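Local coordinates for protein globin (Bacillus anthracis, PDB 5V3T) that binds heme as a group II truncated hemoglobin and probably carries or handles oxygen, with cyanide held in its distal pocket here, at residues A[25-29]-A[90-96]. Numbering follows the deposited sequence.
Sequences FYSYV and WLSCMEQ. With HEM (protoporphyrin IX containing Fe), chain C; CYN (cyanide ion), chain D.
F25 drives the edge of its ring into the indole face of W90: F25 CZ stands 3.3 Å from W90 CE2, and the ring planes meet at 61°, an edge-to-face stack. With CG anti to the backbone N (chi1 175°), the phenyl ring is carried across to helix 84-101. There M94, bent at chi2 and chi3, lays its CE methyl over one face of the F25 ring, 3.8 Å from the centroid, with SD oblique in a Met-aromatic contact; V29 CG2 covers the opposite face. C93 CB, 3.5 Å from F25 CE1, continues the apolar packing.

This buried cluster lies beside the distal heme pocket of the truncated globin fold, where the axes of 25-29 and 90-96 run at 135° to each other. F25 and heme CMC cover opposite faces of the indole, probably limiting its tilt. W90 NE1 points at the cyanide N in a weak but nearly straight bond of 3.3 Å. Y26 OH, also bonded to Q50, donates to the cyanide N at 2.9 Å.

Y28 and Q96, both partly exposed, form the looser side toward solvent. C93 SG rests 3.7 Å from Y28 CB, while Q96 CB lies over one face of the Y28 ring, whose hydroxyl is hydrogen-bonded to D100.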
ATOM      1  N   PHE A  25     -10.592  15.624  -2.036  1.00 31.39           N
ATOM      2  CA  PHE A  25      -9.351  15.047  -2.556  1.00 30.06           C
ATOM      3  C   PHE A  25      -9.607  13.804  -3.402  1.00 33.37           C
ATOM      4  O   PHE A  25      -9.185  13.733  -4.568  1.00 38.72           O
ATOM      5  CB  PHE A  25      -8.389  14.703  -1.410  1.00 26.51           C
ATOM      6  CG  PHE A  25      -7.145  13.989  -1.867  1.00 25.96           C
ATOM      7  CD1 PHE A  25      -6.257  14.604  -2.749  1.00 26.50           C
ATOM      8  CD2 PHE A  25      -6.874  12.699  -1.442  1.00 30.82           C
ATOM      9  CE1 PHE A  25      -5.114  13.958  -3.166  1.00 31.03           C
ATOM     10  CE2 PHE A  25      -5.736  12.044  -1.874  1.00 29.65           C
ATOM     11  CZ  PHE A  25      -4.858  12.672  -2.750  1.00 26.48           C
ATOM     12  N   TYR A  26     -10.324  12.835  -2.838  1.00 33.44           N
ATOM     13  CA  TYR A  26     -10.552  11.576  -3.543  1.00 38.75           C
ATOM     14  C   TYR A  26     -11.517  11.704  -4.696  1.00 40.07           C
ATOM     15  O   TYR A  26     -11.567  10.831  -5.564  1.00 42.92           O
ATOM     16  CB  TYR A  26     -11.031  10.501  -2.579  1.00 33.54           C
ATOM     17  CG  TYR A  26      -9.870   9.977  -1.805  1.00 37.79           C
ATOM     18  CD1 TYR A  26      -8.831   9.307  -2.457  1.00 36.95           C
ATOM     19  CD2 TYR A  26      -9.780  10.174  -0.449  1.00 38.84           C
ATOM     20  CE1 TYR A  26      -7.752   8.840  -1.766  1.00 29.79           C
ATOM     21  CE2 TYR A  26      -8.703   9.718   0.245  1.00 34.78           C
ATOM     22  CZ  TYR A  26      -7.702   9.049  -0.415  1.00 36.33           C
ATOM     23  OH  TYR A  26      -6.661   8.606   0.317  1.00 32.27           O
ATOM     24  N   SER A  27     -12.290  12.779  -4.699  1.00 41.08           N
ATOM     25  CA  SER A  27     -13.059  13.119  -5.883  1.00 42.52           C
ATOM     26  C   SER A  27     -12.075  13.376  -7.029  1.00 47.76           C
ATOM     27  O   SER A  27     -12.247  12.847  -8.124  1.00 50.74           O
ATOM     28  CB  SER A  27     -13.961  14.338  -5.632  1.00 46.58           C
ATOM     29  OG  SER A  27     -14.795  14.607  -6.750  1.00 58.18           O
ATOM     30  N   TYR A  28     -11.027  14.162  -6.766  1.00 41.55           N
ATOM     31  CA  TYR A  28     -10.035  14.447  -7.805  1.00 41.48           C
ATOM     32  C   TYR A  28      -9.249  13.188  -8.164  1.00 43.10           C
ATOM     33  O   TYR A  28      -9.016  12.907  -9.345  1.00 39.87           O
ATOM     34  CB  TYR A  28      -9.081  15.578  -7.389  1.00 38.98           C
ATOM     35  CG  TYR A  28      -9.699  16.964  -7.517  1.00 44.53           C
ATOM     36  CD1 TYR A  28     -10.003  17.497  -8.764  1.00 49.93           C
ATOM     37  CD2 TYR A  28      -9.976  17.736  -6.394  1.00 39.88           C
ATOM     38  CE1 TYR A  28     -10.578  18.747  -8.891  1.00 47.35           C
ATOM     39  CE2 TYR A  28     -10.543  18.999  -6.516  1.00 35.96           C
ATOM     40  CZ  TYR A  28     -10.833  19.498  -7.764  1.00 42.93           C
ATOM     41  OH  TYR A  28     -11.408  20.743  -7.895  1.00 39.60           O
ATOM     42  N   VAL A  29      -8.881  12.406  -7.155  1.00 34.94           N
ATOM     43  CA  VAL A  29      -8.171  11.148  -7.398  1.00 40.43           C
ATOM     44  C   VAL A  29      -8.952  10.227  -8.346  1.00 41.42           C
ATOM     45  O   VAL A  29      -8.405   9.706  -9.318  1.00 44.13           O
ATOM     46  CB  VAL A  29      -7.905  10.396  -6.079  1.00 36.17           C
ATOM     47  CG1 VAL A  29      -7.359   8.978  -6.375  1.00 31.92           C
ATOM     48  CG2 VAL A  29      -6.950  11.196  -5.202  1.00 35.46           C
ATOM     49  N   TRP A  90      -0.675  12.992  -7.198  1.00 32.60           N
ATOM     50  CA  TRP A  90      -1.255  12.968  -5.870  1.00 32.24           C
ATOM     51  C   TRP A  90      -1.255  14.365  -5.257  1.00 27.76           C
ATOM     52  O   TRP A  90      -2.272  14.844  -4.762  1.00 28.15           O
ATOM     53  CB  TRP A  90      -0.459  12.019  -4.976  1.00 27.05           C
ATOM     54  CG  TRP A  90      -1.144  11.647  -3.740  1.00 27.03           C
ATOM     55  CD1 TRP A  90      -1.863  10.523  -3.540  1.00 28.60           C
ATOM     56  CD2 TRP A  90      -1.186  12.386  -2.496  1.00 30.80           C
ATOM     57  NE1 TRP A  90      -2.354  10.506  -2.269  1.00 32.03           N
ATOM     58  CE2 TRP A  90      -1.950  11.620  -1.593  1.00 27.15           C
ATOM     59  CE3 TRP A  90      -0.653  13.605  -2.064  1.00 26.01           C
ATOM     60  CZ2 TRP A  90      -2.215  12.032  -0.272  1.00 31.26           C
ATOM     61  CZ3 TRP A  90      -0.910  14.016  -0.743  1.00 26.90           C
ATOM     62  CH2 TRP A  90      -1.683  13.223   0.136  1.00 29.12           C
ATOM     63  N   LEU A  91      -0.089  14.998  -5.274  1.00 29.91           N
ATOM     64  CA  LEU A  91       0.069  16.338  -4.722  1.00 33.58           C
ATOM     65  C   LEU A  91      -0.746  17.362  -5.498  1.00 36.22           C
ATOM     66  O   LEU A  91      -1.247  18.323  -4.918  1.00 31.72           O
ATOM     67  CB  LEU A  91       1.546  16.736  -4.708  1.00 33.90           C
ATOM     68  CG  LEU A  91       2.381  15.979  -3.672  1.00 31.17           C
ATOM     69  CD1 LEU A  91       3.868  16.254  -3.841  1.00 35.41           C
ATOM     70  CD2 LEU A  91       1.913  16.348  -2.263  1.00 27.85           C
ATOM     71  N   SER A  92      -0.863  17.165  -6.811  1.00 32.20           N
ATOM     72  CA  SER A  92      -1.711  18.037  -7.629  1.00 33.37           C
ATOM     73  C   SER A  92      -3.181  17.978  -7.215  1.00 33.33           C
ATOM     74  O   SER A  92      -3.852  19.014  -7.107  1.00 32.07           O
ATOM     75  CB  SER A  92      -1.589  17.670  -9.108  1.00 35.75           C
ATOM     76  OG  SER A  92      -2.528  18.421  -9.861  1.00 49.45           O
ATOM     77  N   CYS A  93      -3.683  16.770  -6.981  1.00 27.75           N
ATOM     78  CA  CYS A  93      -5.058  16.609  -6.532  1.00 32.65           C
ATOM     79  C   CYS A  93      -5.241  17.232  -5.160  1.00 34.62           C
ATOM     80  O   CYS A  93      -6.280  17.843  -4.889  1.00 33.12           O
ATOM     81  CB  CYS A  93      -5.460  15.135  -6.478  1.00 33.64           C
ATOM     82  SG  CYS A  93      -5.619  14.369  -8.114  1.00 35.30           S
ATOM     83  N   MET A  94      -4.240  17.082  -4.294  1.00 29.17           N
ATOM     84  CA  MET A  94      -4.350  17.643  -2.942  1.00 25.47           C
ATOM     85  C   MET A  94      -4.353  19.166  -2.979  1.00 28.41           C
ATOM     86  O   MET A  94      -5.078  19.809  -2.210  1.00 31.98           O
ATOM     87  CB  MET A  94      -3.216  17.140  -2.040  1.00 25.96           C
ATOM     88  CG  MET A  94      -3.317  17.645  -0.578  1.00 32.57           C
ATOM     89  SD  MET A  94      -4.886  17.237   0.217  1.00 30.87           S
ATOM     90  CE  MET A  94      -4.675  15.502   0.572  1.00 33.06           C
ATOM     91  N   GLU A  95      -3.525  19.740  -3.852  1.00 27.25           N
ATOM     92  CA  GLU A  95      -3.502  21.184  -4.065  1.00 37.12           C
ATOM     93  C   GLU A  95      -4.886  21.715  -4.452  1.00 31.01           C
ATOM     94  O   GLU A  95      -5.356  22.734  -3.919  1.00 30.78           O
ATOM     95  CB  GLU A  95      -2.485  21.548  -5.145  1.00 55.94           C
ATOM     96  CG  GLU A  95      -1.302  22.339  -4.632  1.00 72.54           C
ATOM     97  CD  GLU A  95      -0.308  22.697  -5.725  1.00 82.31           C
ATOM     98  OE1 GLU A  95      -0.379  22.100  -6.823  1.00 79.93           O
ATOM     99  OE2 GLU A  95       0.541  23.584  -5.485  1.00 87.62           O
ATOM    100  N   GLN A  96      -5.531  21.018  -5.384  1.00 32.29           N
ATOM    101  CA  GLN A  96      -6.850  21.417  -5.871  1.00 34.47           C
ATOM    102  C   GLN A  96      -7.911  21.239  -4.783  1.00 34.20           C
ATOM    103  O   GLN A  96      -8.820  22.060  -4.660  1.00 36.77           O
ATOM    104  CB  GLN A  96      -7.227  20.615  -7.108  1.00 33.47           C
ATOM    105  CG  GLN A  96      -6.271  20.816  -8.269  1.00 35.43           C
ATOM    106  CD  GLN A  96      -6.567  19.881  -9.420  1.00 43.18           C
ATOM    107  OE1 GLN A  96      -5.845  18.913  -9.653  1.00 40.74           O
ATOM    108  NE2 GLN A  96      -7.638  20.163 -10.140  1.00 34.49           N
TER
HETATM  109  CHA HEM C 201      -3.209   3.596   0.935  1.00 35.51           C
HETATM  110  CHB HEM C 201      -1.614   5.179  -3.478  1.00 35.29           C
HETATM  111  CHC HEM C 201       0.790   8.759  -1.186  1.00 29.58           C
HETATM  112  CHD HEM C 201      -1.491   7.791   3.022  1.00 36.82           C
HETATM  113  C1A HEM C 201      -2.990   3.730  -0.441  1.00 41.61           C
HETATM  114  C2A HEM C 201      -3.500   2.840  -1.472  1.00 44.81           C
HETATM  115  C3A HEM C 201      -3.070   3.272  -2.669  1.00 42.67           C
HETATM  116  C4A HEM C 201      -2.251   4.456  -2.468  1.00 39.13           C
HETATM  117  CMA HEM C 201      -3.378   2.625  -4.040  1.00 48.11           C
HETATM  118  CAA HEM C 201      -4.413   1.618  -1.209  1.00 52.51           C
HETATM  119  CBA HEM C 201      -5.745   2.101  -0.634  1.00 64.02           C
HETATM  120  CGA HEM C 201      -6.295   1.089   0.336  1.00 67.50           C
HETATM  121  O1A HEM C 201      -5.817  -0.075   0.316  1.00 69.41           O
HETATM  122  O2A HEM C 201      -7.211   1.446   1.123  1.00 63.10           O
HETATM  123  C1B HEM C 201      -0.802   6.276  -3.237  1.00 34.06           C
HETATM  124  C2B HEM C 201      -0.043   7.026  -4.222  1.00 32.14           C
HETATM  125  C3B HEM C 201       0.628   7.993  -3.581  1.00 29.82           C
HETATM  126  C4B HEM C 201       0.319   7.908  -2.164  1.00 27.74           C
HETATM  127  CMB HEM C 201       0.007   6.746  -5.743  1.00 36.89           C
HETATM  128  CAB HEM C 201       1.563   9.036  -4.230  1.00 37.79           C
HETATM  129  CBB HEM C 201       2.662   9.469  -3.593  1.00 32.91           C
HETATM  130  C1C HEM C 201       0.301   8.876   0.082  1.00 27.07           C
HETATM  131  C2C HEM C 201       0.506  10.004   0.976  1.00 35.65           C
HETATM  132  C3C HEM C 201      -0.126   9.742   2.121  1.00 39.14           C
HETATM  133  C4C HEM C 201      -0.755   8.432   2.027  1.00 37.59           C
HETATM  134  CMC HEM C 201       1.301  11.297   0.678  1.00 28.33           C
HETATM  135  CAC HEM C 201      -0.131  10.694   3.342  1.00 33.23           C
HETATM  136  CBC HEM C 201      -1.258  10.795   4.029  1.00 49.49           C
HETATM  137  C1D HEM C 201      -2.158   6.578   2.834  1.00 34.01           C
HETATM  138  C2D HEM C 201      -2.921   5.911   3.868  1.00 31.39           C
HETATM  139  C3D HEM C 201      -3.450   4.617   3.241  1.00 39.12           C
HETATM  140  C4D HEM C 201      -2.965   4.604   1.868  1.00 39.16           C
HETATM  141  CMD HEM C 201      -3.155   6.409   5.309  1.00 31.77           C
HETATM  142  CAD HEM C 201      -4.324   3.563   3.947  1.00 42.59           C
HETATM  143  CBD HEM C 201      -3.441   2.361   4.275  1.00 45.00           C
HETATM  144  CGD HEM C 201      -4.163   1.401   5.185  1.00 50.03           C
HETATM  145  O1D HEM C 201      -4.633   0.358   4.667  1.00 47.38           O
HETATM  146  O2D HEM C 201      -4.274   1.674   6.415  1.00 44.58           O
HETATM  147  NA  HEM C 201      -2.227   4.702  -1.090  1.00 38.52           N
HETATM  148  NB  HEM C 201      -0.556   6.859  -1.997  1.00 30.01           N
HETATM  149  NC  HEM C 201      -0.482   7.939   0.746  1.00 33.29           N
HETATM  150  ND  HEM C 201      -2.200   5.768   1.675  1.00 29.89           N
HETATM  151 FE   HEM C 201      -1.497   6.412  -0.186  1.00 33.83          FE
HETATM  152  C   CYN D 202      -3.153   7.445  -0.528  1.00 34.34           C
HETATM  153  N   CYN D 202      -4.091   8.051  -0.841  1.00 33.79           N